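H/ACA ribonucleoprotein complex non-core subunit NAF1 (Saccharomyces cerevisiae, PDB 2V3M) binds RNA and serves as an assembly factor for box H/ACA snoRNPs, needed for ribosome biogenesis and replaced by GAR1 as the particles mature. Local coordinates at residues Arg55-Lys58 with Glu59-Phe63; Lys89-Asp92 with Ser93-Asn96; Lys95-Phe98 with Asp99-Lys102. All blocks are in the same frame, centred on the assembly; numbering follows the deposited sequence.

Contact 1: Arg55-Lys58 with Glu59-Phe63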
ATOM      1  N   ARG A  55     -20.499  -0.585   7.650  1.00 52.24           N
ATOM      2  CA  ARG A  55     -19.047  -0.823   7.687  1.00 51.11           C
ATOM      3  C   ARG A  55     -18.398  -0.868   9.146  1.00 51.59           C
ATOM      4  O   ARG A  55     -17.442  -0.076   9.457  1.00 51.17           O
ATOM      5  CB  ARG A  55     -18.339   0.186   6.761  1.00 51.45           C
ATOM      6  CG  ARG A  55     -19.207   0.895   5.707  1.00 49.33           C
ATOM      7  CD  ARG A  55     -19.335   2.351   6.080  1.00 45.73           C
ATOM      8  NE  ARG A  55     -19.632   2.479   7.512  1.00 44.81           N
ATOM      9  CZ  ARG A  55     -20.827   2.769   8.039  1.00 43.99           C
ATOM     10  NH1 ARG A  55     -21.891   2.989   7.257  1.00 42.85           N
ATOM     11  NH2 ARG A  55     -20.954   2.853   9.361  1.00 42.32           N
ATOM     12  N   VAL A  56     -18.909  -1.799   9.998  1.00 50.47           N
ATOM     13  CA  VAL A  56     -18.547  -1.924  11.430  1.00 49.41           C
ATOM     14  C   VAL A  56     -17.494  -3.016  11.704  1.00 47.90           C
ATOM     15  O   VAL A  56     -17.822  -4.190  11.902  1.00 47.14           O
ATOM     16  CB  VAL A  56     -19.780  -2.161  12.305  1.00 49.84           C
ATOM     17  CG1 VAL A  56     -19.454  -1.920  13.809  1.00 50.66           C
ATOM     18  CG2 VAL A  56     -20.944  -1.274  11.837  1.00 50.97           C
ATOM     19  N   LEU A  57     -16.235  -2.577  11.778  1.00 46.15           N
ATOM     20  CA  LEU A  57     -15.054  -3.413  11.701  1.00 44.61           C
ATOM     21  C   LEU A  57     -14.524  -3.749  13.076  1.00 45.32           C
ATOM     22  O   LEU A  57     -14.661  -2.937  14.010  1.00 45.17           O
ATOM     23  CB  LEU A  57     -13.999  -2.609  10.966  1.00 44.86           C
ATOM     24  CG  LEU A  57     -12.616  -3.009  10.454  1.00 42.30           C
ATOM     25  CD1 LEU A  57     -12.574  -4.290   9.673  1.00 40.55           C
ATOM     26  CD2 LEU A  57     -12.283  -1.926   9.553  1.00 40.35           C
ATOM     27  N   LYS A  58     -13.922  -4.947  13.190  1.00 45.33           N
ATOM     28  CA  LYS A  58     -13.359  -5.491  14.455  1.00 45.19           C
ATOM     29  C   LYS A  58     -11.824  -5.759  14.345  1.00 44.79           C
ATOM     30  O   LYS A  58     -11.270  -5.629  13.284  1.00 45.29           O
ATOM     31  CB  LYS A  58     -14.095  -6.784  14.770  1.00 44.92           C
ATOM     32  CG  LYS A  58     -14.331  -7.064  16.204  1.00 45.34           C
ATOM     33  CD  LYS A  58     -15.428  -6.119  16.764  1.00 48.68           C
ATOM     34  CE  LYS A  58     -16.867  -6.605  16.544  1.00 47.33           C
ATOM     35  NZ  LYS A  58     -17.734  -6.280  17.708  1.00 44.58           N
ATOM     36  N   GLU A  59     -11.131  -6.108  15.428  1.00 44.61           N
ATOM     37  CA  GLU A  59      -9.788  -6.713  15.291  1.00 43.83           C
ATOM     38  C   GLU A  59     -10.116  -8.117  14.864  1.00 43.10           C
ATOM     39  O   GLU A  59     -11.064  -8.693  15.402  1.00 44.08           O
ATOM     40  CB  GLU A  59      -9.074  -6.831  16.642  1.00 43.58           C
ATOM     41  CG  GLU A  59      -7.587  -7.162  16.500  1.00 44.37           C
ATOM     42  CD  GLU A  59      -7.121  -8.355  17.375  1.00 48.49           C
ATOM     43  OE1 GLU A  59      -6.654  -9.344  16.742  1.00 50.94           O
ATOM     44  OE2 GLU A  59      -7.192  -8.318  18.654  1.00 42.98           O
ATOM     45  N   GLY A  60      -9.373  -8.725  13.958  1.00 41.51           N
ATOM     46  CA  GLY A  60      -9.781 -10.094  13.616  1.00 40.58           C
ATOM     47  C   GLY A  60     -11.003 -10.166  12.669  1.00 40.32           C
ATOM     48  O   GLY A  60     -11.712 -11.192  12.600  1.00 40.33           O
ATOM     49  N   SER A  61     -11.266  -9.087  11.920  1.00 37.39           N
ATOM     50  CA  SER A  61     -12.437  -9.102  11.004  1.00 36.39           C
ATOM     51  C   SER A  61     -11.869  -9.728   9.767  1.00 34.49           C
ATOM     52  O   SER A  61     -10.675  -9.395   9.438  1.00 35.86           O
ATOM     53  CB  SER A  61     -12.835  -7.634  10.656  1.00 37.09           C
ATOM     54  OG  SER A  61     -12.374  -6.684  11.671  1.00 38.63           O
ATOM     55  N   ILE A  62     -12.662 -10.551   9.073  1.00 31.54           N
ATOM     56  CA  ILE A  62     -12.159 -11.177   7.823  1.00 30.07           C
ATOM     57  C   ILE A  62     -12.682 -10.521   6.556  1.00 29.61           C
ATOM     58  O   ILE A  62     -13.912 -10.409   6.383  1.00 28.70           O
ATOM     59  CB  ILE A  62     -12.644 -12.581   7.636  1.00 30.07           C
ATOM     60  CG1 ILE A  62     -12.627 -13.484   8.899  1.00 29.97           C
ATOM     61  CG2 ILE A  62     -11.918 -13.199   6.474  1.00 29.27           C
ATOM     62  CD1 ILE A  62     -11.754 -13.095  10.023  1.00 31.75           C
ATOM     63  N   PHE A  63     -11.761 -10.141   5.663  1.00 29.09           N
ATOM     64  CA  PHE A  63     -12.089  -9.579   4.378  1.00 28.42           C
ATOM     65  C   PHE A  63     -12.245 -10.689   3.351  1.00 28.30           C
ATOM     66  O   PHE A  63     -11.525 -11.697   3.431  1.00 28.93           O
ATOM     67  CB  PHE A  63     -10.960  -8.674   3.998  1.00 28.23           C
ATOM     68  CG  PHE A  63     -10.841  -7.489   4.873  1.00 29.29           C
ATOM     69  CD1 PHE A  63     -10.157  -7.570   6.073  1.00 30.34           C
ATOM     70  CD2 PHE A  63     -11.355  -6.249   4.492  1.00 29.56           C
ATOM     71  CE1 PHE A  63     -10.030  -6.415   6.891  1.00 31.66           C
ATOM     72  CE2 PHE A  63     -11.235  -5.131   5.297  1.00 28.81           C
ATOM     73  CZ  PHE A  63     -10.598  -5.207   6.483  1.00 30.24           C
TER
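Glu-59 follows Lys-58 directly and takes the second position of a type II beta turn that runs from Lys-58 to Ser-61. Its CB stays beside the Lys-58 carbonyl carbon, but the carboxylate leads outward, a natural course for a charged residue on an exposed bend. The lysine stays close to the turn at its base: its CG lies 3.7 Å from the Glu-59 carbonyl O, after which the bent chain leads away. Gly-60 holds the third position with phi at 78°. Here a CB would be pressed against the carbonyl oxygen of Glu-59, so glycine is the residue this corner calls for. Ser-61 closes the turn and points its CB back toward the incoming chain. Its OG accepts a hydrogen bond from the Lys-58 backbone N at 2.8 Å, bent to 132° at the hydrogen; because OG is modelled too close to the Lys-58 carbonyl, this bond is less certain than the turn itself. The same side chain offers its carbon to Leu-57, whose CD1 lies 3.5 Å from Ser-61 CB. Phe-63, on strand 62-65, ends the segment. Its CZ meets Leu-57 CD1 at 3.9 Å, the methyl approaching the ring obliquely. The leucine has CG anti to its backbone N (chi1 -172°), which carries its branched end inward to serine and ring. Leu-57 also touches Ile-111 and Tyr-86, while Phe-63 reaches Ile-33 and Ile-88; Phe-63 is buried among such residues, and Leu-57 meets its ring from the partly exposed loop. The chemistry is thus divided: charged ends stay with solvent around the bend, a small serine is consistent with the buried end of the turn, and leucine and phenylalanine bring the loop down onto the core of the Gar1-like domain.

Contact 2: Lys89-Asp92 with Ser93-Asn96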
ATOM      1  N   LYS A  89      -1.750  -8.631   5.791  1.00 26.11           N
ATOM      2  CA  LYS A  89      -0.561  -9.320   5.478  1.00 26.66           C
ATOM      3  C   LYS A  89      -0.779 -10.797   5.431  1.00 27.54           C
ATOM      4  O   LYS A  89      -1.157 -11.315   6.474  1.00 28.08           O
ATOM      5  CB  LYS A  89       0.407  -9.058   6.580  1.00 27.35           C
ATOM      6  CG  LYS A  89       1.637  -9.902   6.539  1.00 28.99           C
ATOM      7  CD  LYS A  89       2.569  -9.498   5.432  1.00 30.50           C
ATOM      8  CE  LYS A  89       3.948 -10.023   5.835  1.00 32.70           C
ATOM      9  NZ  LYS A  89       5.060  -9.650   4.922  1.00 35.47           N
ATOM     10  N   LEU A  90      -0.570 -11.459   4.261  1.00 27.12           N
ATOM     11  CA  LEU A  90      -0.730 -12.897   4.130  1.00 26.91           C
ATOM     12  C   LEU A  90       0.592 -13.606   4.585  1.00 27.59           C
ATOM     13  O   LEU A  90       1.688 -13.061   4.449  1.00 27.69           O
ATOM     14  CB  LEU A  90      -1.091 -13.264   2.722  1.00 26.21           C
ATOM     15  CG  LEU A  90      -2.370 -12.672   2.180  1.00 27.78           C
ATOM     16  CD1 LEU A  90      -2.543 -13.072   0.748  1.00 29.82           C
ATOM     17  CD2 LEU A  90      -3.540 -13.103   2.948  1.00 29.09           C
ATOM     18  N   PRO A  91       0.491 -14.818   5.163  1.00 27.89           N
ATOM     19  CA  PRO A  91       1.694 -15.603   5.471  1.00 28.31           C
ATOM     20  C   PRO A  91       2.286 -16.191   4.198  1.00 29.42           C
ATOM     21  O   PRO A  91       1.619 -16.157   3.134  1.00 30.47           O
ATOM     22  CB  PRO A  91       1.140 -16.724   6.356  1.00 27.88           C
ATOM     23  CG  PRO A  91      -0.275 -16.879   5.999  1.00 27.70           C
ATOM     24  CD  PRO A  91      -0.748 -15.525   5.562  1.00 27.86           C
ATOM     25  N   ASP A  92       3.492 -16.729   4.291  1.00 30.16           N
ATOM     26  CA  ASP A  92       4.133 -17.408   3.160  1.00 31.49           C
ATOM     27  C   ASP A  92       3.394 -18.573   2.550  1.00 32.10           C
ATOM     28  O   ASP A  92       3.524 -18.838   1.358  1.00 32.65           O
ATOM     29  CB  ASP A  92       5.454 -17.963   3.605  1.00 31.76           C
ATOM     30  CG  ASP A  92       6.439 -16.895   3.849  1.00 33.21           C
ATOM     31  OD1 ASP A  92       6.001 -15.818   4.321  1.00 33.35           O
ATOM     32  OD2 ASP A  92       7.641 -17.134   3.551  1.00 36.61           O
ATOM     33  N   SER A  93       2.676 -19.307   3.383  1.00 32.60           N
ATOM     34  CA  SER A  93       1.931 -20.453   2.921  1.00 32.96           C
ATOM     35  C   SER A  93       0.790 -20.037   1.990  1.00 32.95           C
ATOM     36  O   SER A  93       0.258 -20.862   1.227  1.00 33.03           O
ATOM     37  CB  SER A  93       1.418 -21.236   4.126  1.00 33.03           C
ATOM     38  OG  SER A  93       0.865 -20.358   5.100  1.00 34.33           O
ATOM     39  N   LYS A  94       0.465 -18.746   2.024  1.00 33.06           N
ATOM     40  CA  LYS A  94      -0.620 -18.231   1.205  1.00 33.71           C
ATOM     41  C   LYS A  94      -0.220 -17.456  -0.054  1.00 32.91           C
ATOM     42  O   LYS A  94      -1.006 -16.728  -0.608  1.00 32.55           O
ATOM     43  CB  LYS A  94      -1.640 -17.518   2.078  1.00 34.15           C
ATOM     44  CG  LYS A  94      -2.476 -18.546   2.898  1.00 37.44           C
ATOM     45  CD  LYS A  94      -3.975 -18.150   2.864  1.00 43.16           C
ATOM     46  CE  LYS A  94      -4.754 -18.517   4.161  1.00 46.69           C
ATOM     47  NZ  LYS A  94      -5.590 -17.310   4.618  1.00 46.12           N
ATOM     48  N   LYS A  95       0.990 -17.700  -0.527  1.00 32.96           N
ATOM     49  CA  LYS A  95       1.439 -17.241  -1.836  1.00 32.92           C
ATOM     50  C   LYS A  95       0.482 -17.466  -3.021  1.00 32.14           C
ATOM     51  O   LYS A  95       0.312 -16.572  -3.852  1.00 31.83           O
ATOM     52  CB  LYS A  95       2.785 -17.863  -2.161  1.00 33.29           C
ATOM     53  CG  LYS A  95       3.699 -16.826  -2.781  1.00 34.99           C
ATOM     54  CD  LYS A  95       4.542 -17.452  -3.924  1.00 36.92           C
ATOM     55  CE  LYS A  95       5.997 -17.562  -3.509  1.00 37.68           C
ATOM     56  NZ  LYS A  95       7.061 -17.922  -4.522  1.00 36.45           N
ATOM     57  N   ASN A  96      -0.113 -18.657  -3.113  1.00 31.30           N
ATOM     58  CA  ASN A  96      -1.035 -18.932  -4.205  1.00 30.52           C
ATOM     59  C   ASN A  96      -2.250 -17.981  -4.177  1.00 30.12           C
ATOM     60  O   ASN A  96      -2.807 -17.577  -5.227  1.00 30.36           O
ATOM     61  CB  ASN A  96      -1.451 -20.391  -4.209  1.00 30.37           C
ATOM     62  CG  ASN A  96      -0.357 -21.307  -4.745  1.00 31.36           C
ATOM     63  OD1 ASN A  96      -0.592 -22.497  -4.988  1.00 31.92           O
ATOM     64  ND2 ASN A  96       0.852 -20.759  -4.951  1.00 31.65           N
TER
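Leu-90 turns its side chain toward the start of helix 95-102, with CD1 4.2 Å from the Lys-94 carbonyl O. With CG anti to its carbonyl carbon (chi1 -60°), the branched end is directed at the opening helical turn, and an apolar residue suits this buried place. Pro-91 comes next and makes both polar and apolar contacts. Its carbonyl O accepts a hydrogen bond from Lys-94 N at 3.0 Å, with an angle of 150° at the hydrogen. Proline probably suits this place, since its ring nitrogen carries no hydrogen needing a partner as the chain leaves the strand. Its ring is useful as well: CG lies 3.8 Å from Ser-93 OG and 4.2 Å from Lys-94 CG, the ring and the aliphatic part of the lysine crossing obliquely. The lysine thus lays its CB and CG against the proline ring, while the rest of its chain, bent at several torsions, continues beyond. Asp-92 then begins a short 3-10 turn shared with Ser-93. Its carbonyl O receives a weak bond, 3.4 Å long, from Lys-95 N, whose CB lies near the same oxygen. Together the two bonds join three-residue steps that wind the chain into the helix, with Lys-94 at the N-cap position. The polar side chains of Asp-92 and Ser-93 suit the exposed outside of this turn. In the domain, the segment links strand 85-89 to helix 95-102: Lys-89 N is hydrogen-bonded to Thr-75 OG1, Leu-90 is paired through its backbone with Asn-42, and Leu-90 also touches Phe-98 of the helix.

Contact 3: Lys95-Phe98 with Asp99-Lys102; sequences KNLF and DELK
Phe-98 and Asp-99 are neighbours in the middle of helix 95-102, and their side chains leave it on different bearings. In the phenylalanine a chi1 of 177° sets the ring opposite the backbone nitrogen and swings it off the helix toward the sheet. Its CD2 lies 3.6 Å from Asp-99 OD1, the carboxylate set at 64° to the ring plane. One turn on, Lys-102 runs its aliphatic chain past the ring, CD lying 4.3 Å from Phe-98 CE2, at an oblique approach. The ring is buried against Leu-90, Asn-42 and Ile-44, and an alanine here would probably open a gap between helix and sheet, leaving Leu-90 and Ile-44 without their aromatic partner. Asp-99 looks outward instead and lies side by side with Lys-95, both pointing the same way. Lys-95 NZ remains 5.8 Å from Asp-99 OD2, so any attraction between them would act at a distance. Beneath these side chains the backbone is regular. Asp-99 N donates to Lys-95 O at 3.0 Å, almost straight at 175°. Lys-102 N donates to Phe-98 O at 2.8 Å. Leu-97 gives its carbonyl to Leu-101 N, and its CG meets Leu-101 CD1 at 4.2 Å as the two leucines cross. Outside the two segments, Lys-102 NZ forms a salt bridge with a bound sulfate, probably from the crystallisation liquor, and a weak hydrogen bond to Ala-39 O. Chemically this is an amphipathic helix: Phe-98 and Leu-101 face Ile-44 of strand 43-48, while Lys-95, Asp-99 and Glu-100 are exposed, and the lysine contact to an anion is compatible with the RNA-binding region in which the helix lies.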
ATOM      1  N   LYS A  95       0.990 -17.700  -0.527  1.00 32.96           N
ATOM      2  CA  LYS A  95       1.439 -17.241  -1.836  1.00 32.92           C
ATOM      3  C   LYS A  95       0.482 -17.466  -3.021  1.00 32.14           C
ATOM      4  O   LYS A  95       0.312 -16.572  -3.852  1.00 31.83           O
ATOM      5  CB  LYS A  95       2.785 -17.863  -2.161  1.00 33.29           C
ATOM      6  CG  LYS A  95       3.699 -16.826  -2.781  1.00 34.99           C
ATOM      7  CD  LYS A  95       4.542 -17.452  -3.924  1.00 36.92           C
ATOM      8  CE  LYS A  95       5.997 -17.562  -3.509  1.00 37.68           C
ATOM      9  NZ  LYS A  95       7.061 -17.922  -4.522  1.00 36.45           N
ATOM     10  N   ASN A  96      -0.113 -18.657  -3.113  1.00 31.30           N
ATOM     11  CA  ASN A  96      -1.035 -18.932  -4.205  1.00 30.52           C
ATOM     12  C   ASN A  96      -2.250 -17.981  -4.177  1.00 30.12           C
ATOM     13  O   ASN A  96      -2.807 -17.577  -5.227  1.00 30.36           O
ATOM     14  CB  ASN A  96      -1.451 -20.391  -4.209  1.00 30.37           C
ATOM     15  CG  ASN A  96      -0.357 -21.307  -4.745  1.00 31.36           C
ATOM     16  OD1 ASN A  96      -0.592 -22.497  -4.988  1.00 31.92           O
ATOM     17  ND2 ASN A  96       0.852 -20.759  -4.951  1.00 31.65           N
ATOM     18  N   LEU A  97      -2.630 -17.592  -2.970  1.00 29.04           N
ATOM     19  CA  LEU A  97      -3.782 -16.757  -2.769  1.00 27.86           C
ATOM     20  C   LEU A  97      -3.417 -15.326  -3.118  1.00 27.84           C
ATOM     21  O   LEU A  97      -4.199 -14.617  -3.766  1.00 28.08           O
ATOM     22  CB  LEU A  97      -4.276 -16.906  -1.319  1.00 27.21           C
ATOM     23  CG  LEU A  97      -5.424 -15.959  -1.029  1.00 27.28           C
ATOM     24  CD1 LEU A  97      -6.646 -16.371  -1.792  1.00 24.61           C
ATOM     25  CD2 LEU A  97      -5.723 -15.786   0.472  1.00 27.26           C
ATOM     26  N   PHE A  98      -2.229 -14.929  -2.680  1.00 27.55           N
ATOM     27  CA  PHE A  98      -1.635 -13.642  -3.012  1.00 27.41           C
ATOM     28  C   PHE A  98      -1.619 -13.371  -4.513  1.00 27.39           C
ATOM     29  O   PHE A  98      -2.105 -12.347  -4.925  1.00 27.37           O
ATOM     30  CB  PHE A  98      -0.210 -13.513  -2.412  1.00 27.04           C
ATOM     31  CG  PHE A  98       0.491 -12.209  -2.777  1.00 26.07           C
ATOM     32  CD1 PHE A  98       0.187 -11.048  -2.102  1.00 24.24           C
ATOM     33  CD2 PHE A  98       1.394 -12.153  -3.853  1.00 26.11           C
ATOM     34  CE1 PHE A  98       0.781  -9.874  -2.436  1.00 25.45           C
ATOM     35  CE2 PHE A  98       1.994 -10.951  -4.211  1.00 25.15           C
ATOM     36  CZ  PHE A  98       1.703  -9.820  -3.500  1.00 26.19           C
ATOM     37  N   ASP A  99      -1.062 -14.290  -5.288  1.00 27.84           N
ATOM     38  CA  ASP A  99      -1.048 -14.214  -6.750  1.00 28.61           C
ATOM     39  C   ASP A  99      -2.415 -14.117  -7.400  1.00 28.79           C
ATOM     40  O   ASP A  99      -2.602 -13.420  -8.406  1.00 28.69           O
ATOM     41  CB  ASP A  99      -0.255 -15.408  -7.315  1.00 28.27           C
ATOM     42  CG  ASP A  99       1.256 -15.316  -6.959  1.00 29.16           C
ATOM     43  OD1 ASP A  99       1.798 -14.164  -6.812  1.00 30.07           O
ATOM     44  OD2 ASP A  99       1.908 -16.386  -6.800  1.00 29.62           O
ATOM     45  N   GLU A 100      -3.372 -14.790  -6.786  1.00 29.34           N
ATOM     46  CA  GLU A 100      -4.735 -14.724  -7.259  1.00 30.51           C
ATOM     47  C   GLU A 100      -5.357 -13.374  -6.970  1.00 29.34           C
ATOM     48  O   GLU A 100      -6.095 -12.849  -7.763  1.00 30.25           O
ATOM     49  CB  GLU A 100      -5.558 -15.835  -6.676  1.00 30.08           C
ATOM     50  CG  GLU A 100      -6.923 -15.987  -7.406  1.00 34.42           C
ATOM     51  CD  GLU A 100      -8.033 -16.794  -6.572  1.00 36.47           C
ATOM     52  OE1 GLU A 100      -9.243 -16.454  -6.773  1.00 38.78           O
ATOM     53  OE2 GLU A 100      -7.693 -17.713  -5.718  1.00 39.38           O
ATOM     54  N   LEU A 101      -5.049 -12.788  -5.837  1.00 28.86           N
ATOM     55  CA  LEU A 101      -5.603 -11.492  -5.526  1.00 28.10           C
ATOM     56  C   LEU A 101      -4.904 -10.394  -6.278  1.00 28.58           C
ATOM     57  O   LEU A 101      -5.599  -9.556  -6.800  1.00 29.42           O
ATOM     58  CB  LEU A 101      -5.502 -11.249  -4.052  1.00 27.50           C
ATOM     59  CG  LEU A 101      -6.247 -12.255  -3.151  1.00 27.25           C
ATOM     60  CD1 LEU A 101      -5.920 -11.882  -1.672  1.00 25.13           C
ATOM     61  CD2 LEU A 101      -7.811 -12.299  -3.301  1.00 25.51           C
ATOM     62  N   LYS A 102      -3.562 -10.411  -6.344  1.00 28.46           N
ATOM     63  CA  LYS A 102      -2.733  -9.575  -7.207  1.00 28.22           C
ATOM     64  C   LYS A 102      -3.454  -9.251  -8.527  1.00 27.94           C
ATOM     65  O   LYS A 102      -3.544  -8.113  -8.982  1.00 28.75           O
ATOM     66  CB  LYS A 102      -1.421 -10.346  -7.500  1.00 29.30           C
ATOM     67  CG  LYS A 102      -0.370  -9.691  -8.516  1.00 31.28           C
ATOM     68  CD  LYS A 102       0.658  -8.917  -7.709  1.00 34.35           C
ATOM     69  CE  LYS A 102       1.646  -8.019  -8.458  1.00 35.89           C
ATOM     70  NZ  LYS A 102       2.915  -7.820  -7.624  1.00 37.70           N
TER

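Overall arrangement
Contacts 2 and 3 share Lys-95 and Asn-96 and form one continuous unit, the first starting helix 95-102 and the second running along it; Leu-90 joins them by packing its CD1 on Phe-98 CA. Contact 1 is separate, about 21 Å from contact 3 between centres and across the centre of the chain, and belongs to the loop entering strand 62-65. Contact 2 lies at the surface and depends mostly on backbone bonds, whereas contacts 1 and 3 are partly buried, each with one phenylalanine turned into the interior. Contact 1 holds a glycine-containing turn onto the sheet, and contact 3 a regular helix against strand 43-48.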